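Local coordinates for protein beta-N-acetylhexosaminidase (Bacteroides fragilis, PDB 4PYS) that probably hydrolyses terminal N-acetylhexosamine residues from glycoconjugates, as a glycoside hydrolase family 20 enzyme with a TIM-barrel catalytic domain, at residues L321-S324 with A325-D329; A328-L331 with K332-G335; L455-A458 with E459-W462; F470-F473 with Y474-L478. One frame throughout, in Å; residues are numbered along the deposited sequence.

Contact 1 (L321-S324 with A325-D329); sequences LWFS and ARMAD
Helix 316-333 of the family 20 catalytic domain carries, in its middle turns, two i to i+4 pairs in which a side chain lies on an aromatic ring, Trp322 with Arg326 and Phe323 with Met327. In the first, the aliphatic part of Arg326 is laid over the indole: CG sits above the centre of the six-membered ring, 3.8 Å from its centroid and 14° off the normal, a CH-pi contact over the face. The indole stands where Arg326 CG can reach it because Trp322 CG is anti to the backbone N (chi1 176°), while the Arg326 chain bends at chi2 and chi3. That bend brings Arg326 NE to 3.5 Å from Trp322 NE1, with guanidinium and ring planes 54° apart, so the cationic end is tilted and not stacked flat. Arg326 NH1 continues to a long salt bridge with Asp329 OD2 at 3.4 Å. In the second pair, Met327, a selenomethionine, places CG over the Phe323 face, nearer the rim, 4.1 Å from the centroid, and SE lies obliquely at 4.7 Å in a Met-aromatic contact. Four backbone bonds run beneath, from Ala325 N to Leu321 O (2.7 Å) through Ala328 N to Ser324 O (2.9 Å). Leucines of helix 264-280 cover Phe323 and Met327, whereas Ser324 packs on strand 337-341. Methylene-on-ring contacts thus supply the apolar grip, and Arg326 probably has its charge balanced partly by Asp329.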
loop_
_atom_site.group_PDB
_atom_site.type_symbol
_atom_site.label_atom_id
_atom_site.label_comp_id
_atom_site.label_asym_id
_atom_site.label_seq_id
_atom_site.Cartn_x
_atom_site.Cartn_y
_atom_site.Cartn_z
ATOM N N LEU A 321 7.524 -13.804 19.920
ATOM C CA LEU A 321 7.223 -12.500 20.505
ATOM C C LEU A 321 8.495 -11.797 20.984
ATOM O O LEU A 321 8.699 -10.612 20.709
ATOM C CB LEU A 321 6.245 -12.649 21.670
ATOM C CG LEU A 321 4.801 -12.947 21.287
ATOM C CD1 LEU A 321 3.917 -13.136 22.509
ATOM C CD2 LEU A 321 4.303 -11.805 20.469
ATOM N N TRP A 322 9.336 -12.530 21.707
ATOM C CA TRP A 322 10.614 -11.997 22.174
ATOM C C TRP A 322 11.449 -11.515 20.996
ATOM O O TRP A 322 11.987 -10.408 21.013
ATOM C CB TRP A 322 11.393 -13.055 22.957
ATOM C CG TRP A 322 12.765 -12.591 23.381
ATOM C CD1 TRP A 322 13.080 -11.864 24.494
ATOM C CD2 TRP A 322 14.002 -12.830 22.695
ATOM N NE1 TRP A 322 14.439 -11.637 24.542
ATOM C CE2 TRP A 322 15.025 -12.219 23.449
ATOM C CE3 TRP A 322 14.343 -13.500 21.515
ATOM C CZ2 TRP A 322 16.365 -12.257 23.059
ATOM C CZ3 TRP A 322 15.674 -13.537 21.132
ATOM C CH2 TRP A 322 16.666 -12.920 21.900
ATOM N N PHE A 323 11.544 -12.357 19.972
ATOM C CA PHE A 323 12.255 -12.008 18.753
ATOM C C PHE A 323 11.660 -10.762 18.089
ATOM O O PHE A 323 12.385 -9.841 17.708
ATOM C CB PHE A 323 12.230 -13.183 17.778
ATOM C CG PHE A 323 12.754 -12.838 16.419
ATOM C CD1 PHE A 323 14.117 -12.874 16.162
ATOM C CD2 PHE A 323 11.885 -12.462 15.398
ATOM C CE1 PHE A 323 14.606 -12.542 14.915
ATOM C CE2 PHE A 323 12.367 -12.130 14.149
ATOM C CZ PHE A 323 13.732 -12.173 13.906
ATOM N N SER A 324 10.340 -10.743 17.939
ATOM C CA SER A 324 9.662 -9.601 17.347
ATOM C C SER A 324 9.914 -8.357 18.184
ATOM O O SER A 324 10.099 -7.264 17.656
ATOM C CB SER A 324 8.160 -9.868 17.245
ATOM O OG SER A 324 7.900 -10.931 16.352
ATOM N N ALA A 325 9.934 -8.533 19.496
ATOM C CA ALA A 325 10.193 -7.427 20.407
ATOM C C ALA A 325 11.595 -6.844 20.210
ATOM O O ALA A 325 11.768 -5.625 20.201
ATOM C CB ALA A 325 10.005 -7.878 21.847
ATOM N N ARG A 326 12.593 -7.712 20.057
ATOM C CA ARG A 326 13.968 -7.257 19.857
ATOM C C ARG A 326 14.111 -6.446 18.568
ATOM O O ARG A 326 14.808 -5.429 18.538
ATOM C CB ARG A 326 14.945 -8.436 19.835
ATOM C CG ARG A 326 15.022 -9.248 21.124
ATOM C CD ARG A 326 15.293 -8.383 22.351
ATOM N NE ARG A 326 14.129 -8.369 23.234
ATOM C CZ ARG A 326 13.617 -7.274 23.786
ATOM N NH1 ARG A 326 14.176 -6.091 23.564
ATOM N NH2 ARG A 326 12.550 -7.357 24.567
HETATM N N MSE A 327 13.447 -6.893 17.502
HETATM C CA MSE A 327 13.548 -6.203 16.223
HETATM C C MSE A 327 12.782 -4.888 16.250
HETATM O O MSE A 327 13.223 -3.894 15.685
HETATM C CB MSE A 327 13.016 -7.074 15.082
HETATM C CG MSE A 327 13.676 -8.437 14.979
HETATM SE SE MSE A 327 15.608 -8.429 14.788
HETATM C CE MSE A 327 15.918 -6.964 13.629
ATOM N N ALA A 328 11.619 -4.890 16.887
ATOM C CA ALA A 328 10.843 -3.669 17.024
ATOM C C ALA A 328 11.603 -2.664 17.890
ATOM O O ALA A 328 11.600 -1.466 17.610
ATOM C CB ALA A 328 9.482 -3.971 17.614
ATOM N N ASP A 329 12.262 -3.150 18.939
ATOM C CA ASP A 329 13.048 -2.252 19.780
ATOM C C ASP A 329 14.189 -1.635 18.986
ATOM O O ASP A 329 14.526 -0.465 19.175
ATOM C CB ASP A 329 13.584 -2.966 21.020
ATOM C CG ASP A 329 12.803 -2.614 22.270
ATOM O OD1 ASP A 329 12.886 -1.448 22.716
ATOM O OD2 ASP A 329 12.108 -3.504 22.804
#

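Contact 2 (A328-L331 with K332-G335); sequences ADYL and KQKG
The N-H of Lys334 is shared between two carbonyls: Lys334 N gives a bond of 2.9 Å to Leu331 O, bent to 131° with the donor well above the carbonyl plane, and a weak one of 3.3 Å to Tyr330 O. Gly335, with positive phi, leaves the helix in a Schellman motif. Two regular bonds precede this end, Lys332 N to Ala328 O at 2.8 Å and Gln333 N to Asp329 O at 3.1 Å. Two side chains at the helix end meet the Tyr330 ring obliquely, at different atoms. Gln333 brings NE2 to 3.7 Å from Tyr330 CE1, its amide plane turned 43° from the ring; CG lies between the backbone N and the carbonyl carbon (chi1 79°), which also brings Gln333 CG to 3.2 Å from Tyr330 O. Lys334 comes to the CE2 side and sets CE 3.6 Å from Tyr330 CE2. The phenol oxygen is hydrogen-bonded to Asp275, to which Lys334 NZ makes a weak, long ion pair. Lys332 extends away to a salt bridge with Asp354. The C-terminal end of helix 316-333 is thereby set between helix 264-280, touched by Tyr330, Leu331 and Lys334, and strand 337-341, where Ala328 and Leu331 rest on Ala338.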
loop_
_atom_site.group_PDB
_atom_site.type_symbol
_atom_site.label_atom_id
_atom_site.label_comp_id
_atom_site.label_asym_id
_atom_site.label_seq_id
_atom_site.Cartn_x
_atom_site.Cartn_y
_atom_site.Cartn_z
ATOM N N ALA A 328 11.619 -4.890 16.887
ATOM C CA ALA A 328 10.843 -3.669 17.024
ATOM C C ALA A 328 11.603 -2.664 17.890
ATOM O O ALA A 328 11.600 -1.466 17.610
ATOM C CB ALA A 328 9.482 -3.971 17.614
ATOM N N ASP A 329 12.262 -3.150 18.939
ATOM C CA ASP A 329 13.048 -2.252 19.780
ATOM C C ASP A 329 14.189 -1.635 18.986
ATOM O O ASP A 329 14.526 -0.465 19.175
ATOM C CB ASP A 329 13.584 -2.966 21.020
ATOM C CG ASP A 329 12.803 -2.614 22.270
ATOM O OD1 ASP A 329 12.886 -1.448 22.716
ATOM O OD2 ASP A 329 12.108 -3.504 22.804
ATOM N N TYR A 330 14.775 -2.422 18.091
ATOM C CA TYR A 330 15.831 -1.919 17.228
ATOM C C TYR A 330 15.299 -0.804 16.330
ATOM O O TYR A 330 15.935 0.246 16.177
ATOM C CB TYR A 330 16.408 -3.036 16.364
ATOM C CG TYR A 330 17.672 -2.614 15.681
ATOM C CD1 TYR A 330 18.816 -2.363 16.424
ATOM C CD2 TYR A 330 17.726 -2.435 14.301
ATOM C CE1 TYR A 330 19.981 -1.961 15.826
ATOM C CE2 TYR A 330 18.905 -2.031 13.686
ATOM C CZ TYR A 330 20.025 -1.795 14.462
ATOM O OH TYR A 330 21.215 -1.396 13.890
ATOM N N LEU A 331 14.136 -1.044 15.733
ATOM C CA LEU A 331 13.499 -0.041 14.894
ATOM C C LEU A 331 13.170 1.196 15.727
ATOM O O LEU A 331 13.312 2.325 15.256
ATOM C CB LEU A 331 12.245 -0.603 14.230
ATOM C CG LEU A 331 12.514 -1.536 13.052
ATOM C CD1 LEU A 331 11.209 -2.061 12.497
ATOM C CD2 LEU A 331 13.301 -0.798 11.978
ATOM N N LYS A 332 12.763 0.975 16.975
ATOM C CA LYS A 332 12.431 2.078 17.872
ATOM C C LYS A 332 13.619 3.017 18.085
ATOM O O LYS A 332 13.459 4.238 18.056
ATOM C CB LYS A 332 11.917 1.559 19.218
ATOM C CG LYS A 332 11.429 2.661 20.147
ATOM C CD LYS A 332 10.720 2.096 21.358
ATOM C CE LYS A 332 10.442 3.187 22.378
ATOM N NZ LYS A 332 9.711 2.653 23.557
ATOM N N GLN A 333 14.808 2.455 18.277
ATOM C CA GLN A 333 15.997 3.285 18.489
ATOM C C GLN A 333 16.423 3.974 17.190
ATOM O O GLN A 333 17.232 4.895 17.202
ATOM C CB GLN A 333 17.145 2.487 19.131
ATOM C CG GLN A 333 17.955 1.591 18.196
ATOM C CD GLN A 333 18.933 0.690 18.955
ATOM O OE1 GLN A 333 18.570 0.067 19.954
ATOM N NE2 GLN A 333 20.174 0.623 18.483
ATOM N N LYS A 334 15.850 3.534 16.072
ATOM C CA LYS A 334 16.054 4.189 14.783
ATOM C C LYS A 334 14.946 5.187 14.465
ATOM O O LYS A 334 14.949 5.813 13.404
ATOM C CB LYS A 334 16.110 3.156 13.664
ATOM C CG LYS A 334 17.303 2.235 13.742
ATOM C CD LYS A 334 17.424 1.456 12.458
ATOM C CE LYS A 334 18.875 1.251 12.110
ATOM N NZ LYS A 334 19.615 2.520 11.846
ATOM N N GLY A 335 13.988 5.322 15.376
ATOM C CA GLY A 335 12.889 6.252 15.172
ATOM C C GLY A 335 11.806 5.754 14.236
ATOM O O GLY A 335 11.031 6.552 13.704
#

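Contact 3 (L455-A458 with E459-W462); sequences LALA and EQMW
Leu457 and Gln460 run obliquely to one another, and Leu457 CD2 comes 3.8 Å from the amide oxygen OE1 of Gln460. With CG anti to its carbonyl carbon (chi1 -74°), Gln460 has that atom 3.3 Å from Ala456 O, and the extended chain beyond carries the amide on toward Leu457. Met461, a selenomethionine, has its CG 3.2 Å from Leu457 O. Its chain is extended beyond that point, and the terminal Met461 CE meets Leu457 CB at 4.3 Å, a loose apolar touch. Glu459 turns another way, bent at chi2 (80°), and its OE1 accepts from a water at 3.1 Å. That water also donates to Leu455 O, which already receives the N-H of Glu459 (N to O 3.0 Å), so one carbonyl serves both a backbone N-H and a bound water. The remaining bonds keep the i to i+4 pattern, ending with Trp462 N to Ala458 O at 3.0 Å. The buried polar ends are met from other segments: Gln460 by Val412 O and Asn416, Glu459 OE2 by Thr14, Trp462 NE1 by Asp126. Helix 453-462 lies with Leu457 and Met461 on barrel strand 428-435, Ala456 on helix 409-415, and Leu455, Ala456 and Glu459 facing helix 470-486.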
loop_
_atom_site.group_PDB
_atom_site.type_symbol
_atom_site.label_atom_id
_atom_site.label_comp_id
_atom_site.label_asym_id
_atom_site.label_seq_id
_atom_site.Cartn_x
_atom_site.Cartn_y
_atom_site.Cartn_z
ATOM N N LEU A 455 -11.622 -0.002 -6.305
ATOM C CA LEU A 455 -12.291 1.286 -6.261
ATOM C C LEU A 455 -13.204 1.360 -5.046
ATOM O O LEU A 455 -13.407 2.433 -4.480
ATOM C CB LEU A 455 -13.113 1.506 -7.543
ATOM C CG LEU A 455 -12.297 1.603 -8.830
ATOM C CD1 LEU A 455 -13.224 1.716 -10.035
ATOM C CD2 LEU A 455 -11.386 2.812 -8.768
ATOM N N ALA A 456 -13.770 0.225 -4.655
ATOM C CA ALA A 456 -14.637 0.203 -3.479
ATOM C C ALA A 456 -13.792 0.388 -2.229
ATOM O O ALA A 456 -14.190 1.084 -1.297
ATOM C CB ALA A 456 -15.417 -1.094 -3.415
ATOM N N LEU A 457 -12.613 -0.223 -2.221
ATOM C CA LEU A 457 -11.688 -0.050 -1.097
ATOM C C LEU A 457 -11.208 1.393 -1.004
ATOM O O LEU A 457 -11.184 1.972 0.086
ATOM C CB LEU A 457 -10.504 -1.026 -1.218
ATOM C CG LEU A 457 -10.930 -2.489 -1.077
ATOM C CD1 LEU A 457 -9.789 -3.452 -1.416
ATOM C CD2 LEU A 457 -11.477 -2.757 0.326
ATOM N N ALA A 458 -10.844 1.994 -2.133
ATOM C CA ALA A 458 -10.423 3.404 -2.136
ATOM C C ALA A 458 -11.527 4.322 -1.666
ATOM O O ALA A 458 -11.274 5.308 -0.979
ATOM C CB ALA A 458 -9.948 3.830 -3.525
ATOM N N GLU A 459 -12.762 4.009 -2.040
ATOM C CA GLU A 459 -13.910 4.817 -1.605
ATOM C C GLU A 459 -14.074 4.721 -0.085
ATOM O O GLU A 459 -14.297 5.724 0.608
ATOM C CB GLU A 459 -15.173 4.305 -2.314
ATOM C CG GLU A 459 -16.432 5.110 -2.035
ATOM C CD GLU A 459 -16.519 6.374 -2.866
ATOM O OE1 GLU A 459 -15.550 6.687 -3.584
ATOM O OE2 GLU A 459 -17.559 7.064 -2.804
ATOM N N GLN A 460 -13.967 3.508 0.441
ATOM C CA GLN A 460 -14.102 3.301 1.887
ATOM C C GLN A 460 -12.980 3.986 2.659
ATOM O O GLN A 460 -13.198 4.501 3.760
ATOM C CB GLN A 460 -14.125 1.792 2.170
ATOM C CG GLN A 460 -15.476 1.168 1.761
ATOM C CD GLN A 460 -15.476 -0.342 1.808
ATOM O OE1 GLN A 460 -14.433 -0.977 1.927
ATOM N NE2 GLN A 460 -16.659 -0.928 1.699
HETATM N N MSE A 461 -11.786 4.013 2.070
HETATM C CA MSE A 461 -10.648 4.666 2.726
HETATM C C MSE A 461 -10.785 6.177 2.736
HETATM O O MSE A 461 -10.471 6.832 3.730
HETATM C CB MSE A 461 -9.365 4.321 1.980
HETATM C CG MSE A 461 -8.909 2.864 2.144
HETATM SE SE MSE A 461 -7.490 2.519 0.876
HETATM C CE MSE A 461 -7.350 0.576 1.140
ATOM N N TRP A 462 -11.206 6.743 1.610
ATOM C CA TRP A 462 -11.163 8.204 1.467
ATOM C C TRP A 462 -12.477 8.925 1.782
ATOM O O TRP A 462 -12.504 9.900 2.546
ATOM C CB TRP A 462 -10.692 8.585 0.041
ATOM C CG TRP A 462 -10.698 10.085 -0.134
ATOM C CD1 TRP A 462 -11.776 10.877 -0.447
ATOM C CD2 TRP A 462 -9.587 10.961 0.024
ATOM N NE1 TRP A 462 -11.391 12.202 -0.480
ATOM C CE2 TRP A 462 -10.044 12.277 -0.203
ATOM C CE3 TRP A 462 -8.232 10.764 0.328
ATOM C CZ2 TRP A 462 -9.202 13.393 -0.131
ATOM C CZ3 TRP A 462 -7.392 11.871 0.394
ATOM C CH2 TRP A 462 -7.878 13.173 0.168
HETATM O O HOH W 1 -13.643 5.155 -5.449
#

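Contact 4 (F470-F473 with Y474-L478); sequences FDEF and YGKVL. With FMT (formic acid), chain K.
Tyr474 CB lies over one face of the Phe470 ring, offset toward the rim, 4.0 Å from the centroid in a CH-pi contact. The two side chains point the same way and their planes differ by 18°, yet the rings are slid apart, centroids 5.4 Å from each other, so they barely overlap. Phe473 receives Val477 in a similar manner: Val477 CG2 sits over its face, 3.6 Å from Phe473 CZ. That methyl is placed by a first torsion (chi1 167°) that leaves CG2 beside the backbone N. Both pairs follow the i to i+4 repeat of helix 470-486, whose backbone bonds include Tyr474 N to Phe470 O at 2.7 Å and Val477 N to Phe473 O at 3.0 Å. On another face of the helix, Glu472 OE2 and Lys476 NZ stay 4.2 Å apart, beyond a salt bridge; a water accepts from NZ at 2.9 Å and gives only a weak bond to OE2. Lys476 NZ also makes a weak bond to O1 of a formic acid molecule at 3.4 Å, probably from the crystallisation liquor. Farther out, Glu468 and Thr14 hold the same ammonium group, while Tyr413 stacks on Phe473 and Leu409 of helix 409-415 touches Phe470 and Tyr474.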
loop_
_atom_site.group_PDB
_atom_site.type_symbol
_atom_site.label_atom_id
_atom_site.label_comp_id
_atom_site.label_asym_id
_atom_site.label_seq_id
_atom_site.Cartn_x
_atom_site.Cartn_y
_atom_site.Cartn_z
ATOM N N PHE A 470 -25.063 1.018 -3.172
ATOM C CA PHE A 470 -24.245 0.290 -4.126
ATOM C C PHE A 470 -24.618 0.688 -5.540
ATOM O O PHE A 470 -23.757 0.747 -6.421
ATOM C CB PHE A 470 -24.416 -1.226 -3.980
ATOM C CG PHE A 470 -23.632 -2.000 -5.008
ATOM C CD1 PHE A 470 -22.270 -2.213 -4.834
ATOM C CD2 PHE A 470 -24.240 -2.443 -6.173
ATOM C CE1 PHE A 470 -21.530 -2.909 -5.800
ATOM C CE2 PHE A 470 -23.522 -3.132 -7.139
ATOM C CZ PHE A 470 -22.160 -3.362 -6.949
ATOM N N ASP A 471 -25.906 0.922 -5.772
ATOM C CA ASP A 471 -26.352 1.237 -7.122
ATOM C C ASP A 471 -25.702 2.542 -7.573
ATOM O O ASP A 471 -25.246 2.651 -8.713
ATOM C CB ASP A 471 -27.873 1.354 -7.201
ATOM C CG ASP A 471 -28.577 0.051 -6.905
ATOM O OD1 ASP A 471 -28.042 -1.028 -7.243
ATOM O OD2 ASP A 471 -29.683 0.111 -6.332
ATOM N N GLU A 472 -25.640 3.530 -6.680
ATOM C CA GLU A 472 -24.992 4.791 -7.035
ATOM C C GLU A 472 -23.492 4.628 -7.243
ATOM O O GLU A 472 -22.923 5.159 -8.209
ATOM C CB GLU A 472 -25.240 5.868 -5.972
ATOM C CG GLU A 472 -24.510 7.165 -6.299
ATOM C CD GLU A 472 -24.825 8.296 -5.333
ATOM O OE1 GLU A 472 -25.341 8.009 -4.232
ATOM O OE2 GLU A 472 -24.559 9.467 -5.680
ATOM N N PHE A 473 -22.853 3.900 -6.334
ATOM C CA PHE A 473 -21.422 3.666 -6.428
ATOM C C PHE A 473 -21.062 2.894 -7.698
ATOM O O PHE A 473 -20.132 3.262 -8.412
ATOM C CB PHE A 473 -20.939 2.893 -5.216
ATOM C CG PHE A 473 -19.544 2.399 -5.374
ATOM C CD1 PHE A 473 -18.483 3.284 -5.271
ATOM C CD2 PHE A 473 -19.299 1.063 -5.663
ATOM C CE1 PHE A 473 -17.174 2.833 -5.446
ATOM C CE2 PHE A 473 -18.002 0.610 -5.831
ATOM C CZ PHE A 473 -16.951 1.502 -5.727
ATOM N N TYR A 474 -21.799 1.829 -7.982
ATOM C CA TYR A 474 -21.531 1.021 -9.173
ATOM C C TYR A 474 -21.742 1.840 -10.456
ATOM O O TYR A 474 -21.007 1.687 -11.438
ATOM C CB TYR A 474 -22.421 -0.225 -9.139
ATOM C CG TYR A 474 -22.207 -1.191 -10.282
ATOM C CD1 TYR A 474 -20.926 -1.553 -10.686
ATOM C CD2 TYR A 474 -23.287 -1.763 -10.926
ATOM C CE1 TYR A 474 -20.737 -2.459 -11.738
ATOM C CE2 TYR A 474 -23.112 -2.660 -11.967
ATOM C CZ TYR A 474 -21.834 -3.003 -12.363
ATOM O OH TYR A 474 -21.668 -3.896 -13.402
ATOM N N GLY A 475 -22.741 2.719 -10.454
ATOM C CA GLY A 475 -22.963 3.595 -11.593
ATOM C C GLY A 475 -21.758 4.487 -11.850
ATOM O O GLY A 475 -21.396 4.744 -13.003
ATOM N N LYS A 476 -21.127 4.954 -10.776
ATOM C CA LYS A 476 -19.933 5.787 -10.893
ATOM C C LYS A 476 -18.770 4.978 -11.450
ATOM O O LYS A 476 -18.049 5.454 -12.324
ATOM C CB LYS A 476 -19.529 6.349 -9.524
ATOM C CG LYS A 476 -20.530 7.360 -8.937
ATOM C CD LYS A 476 -19.980 7.849 -7.574
ATOM C CE LYS A 476 -20.980 8.725 -6.864
ATOM N NZ LYS A 476 -20.404 9.253 -5.607
ATOM N N VAL A 477 -18.593 3.760 -10.935
ATOM C CA VAL A 477 -17.564 2.847 -11.448
ATOM C C VAL A 477 -17.705 2.667 -12.957
ATOM O O VAL A 477 -16.741 2.814 -13.717
ATOM C CB VAL A 477 -17.618 1.473 -10.735
ATOM C CG1 VAL A 477 -16.776 0.435 -11.467
ATOM C CG2 VAL A 477 -17.114 1.623 -9.298
ATOM N N LEU A 478 -18.914 2.374 -13.407
ATOM C CA LEU A 478 -19.113 2.140 -14.835
ATOM C C LEU A 478 -18.885 3.408 -15.664
ATOM O O LEU A 478 -18.381 3.337 -16.788
ATOM C CB LEU A 478 -20.515 1.581 -15.082
ATOM C CG LEU A 478 -20.799 0.232 -14.426
ATOM C CD1 LEU A 478 -22.194 -0.235 -14.828
ATOM C CD2 LEU A 478 -19.746 -0.812 -14.831
HETATM C C FMT K . -18.205 12.269 -7.784
HETATM O O1 FMT K . -19.217 12.081 -7.094
HETATM O O2 FMT K . -17.819 13.374 -8.191
HETATM O O HOH W 2 -22.291 10.163 -3.672
#

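Overall arrangement
From the N terminus, contacts 1 and 2 come first, consecutive on helix 316-333 and sharing Ala328 and Asp329, their centres 10 Å apart. Each joins adjoining segments within helical turns, so none closes a long loop, and none nests within or crosses another; contact 2 carries the helix to its C-terminal end. Contact 3 follows on helix 453-462, across the chain's centre, about 32 Å from contact 2 between centres. Contact 4 lies on the next helix, 470-486, and touches contact 3: Phe473 CZ approaches Ala456 CA to 3.5 Å, and Val477 CG2 packs on Leu455 CD1 at 4.0 Å. The first pair joins helix 264-280 to strand 337-341; the second joins strand 428-435, helix 409-415 and helices 453-462 and 470-486.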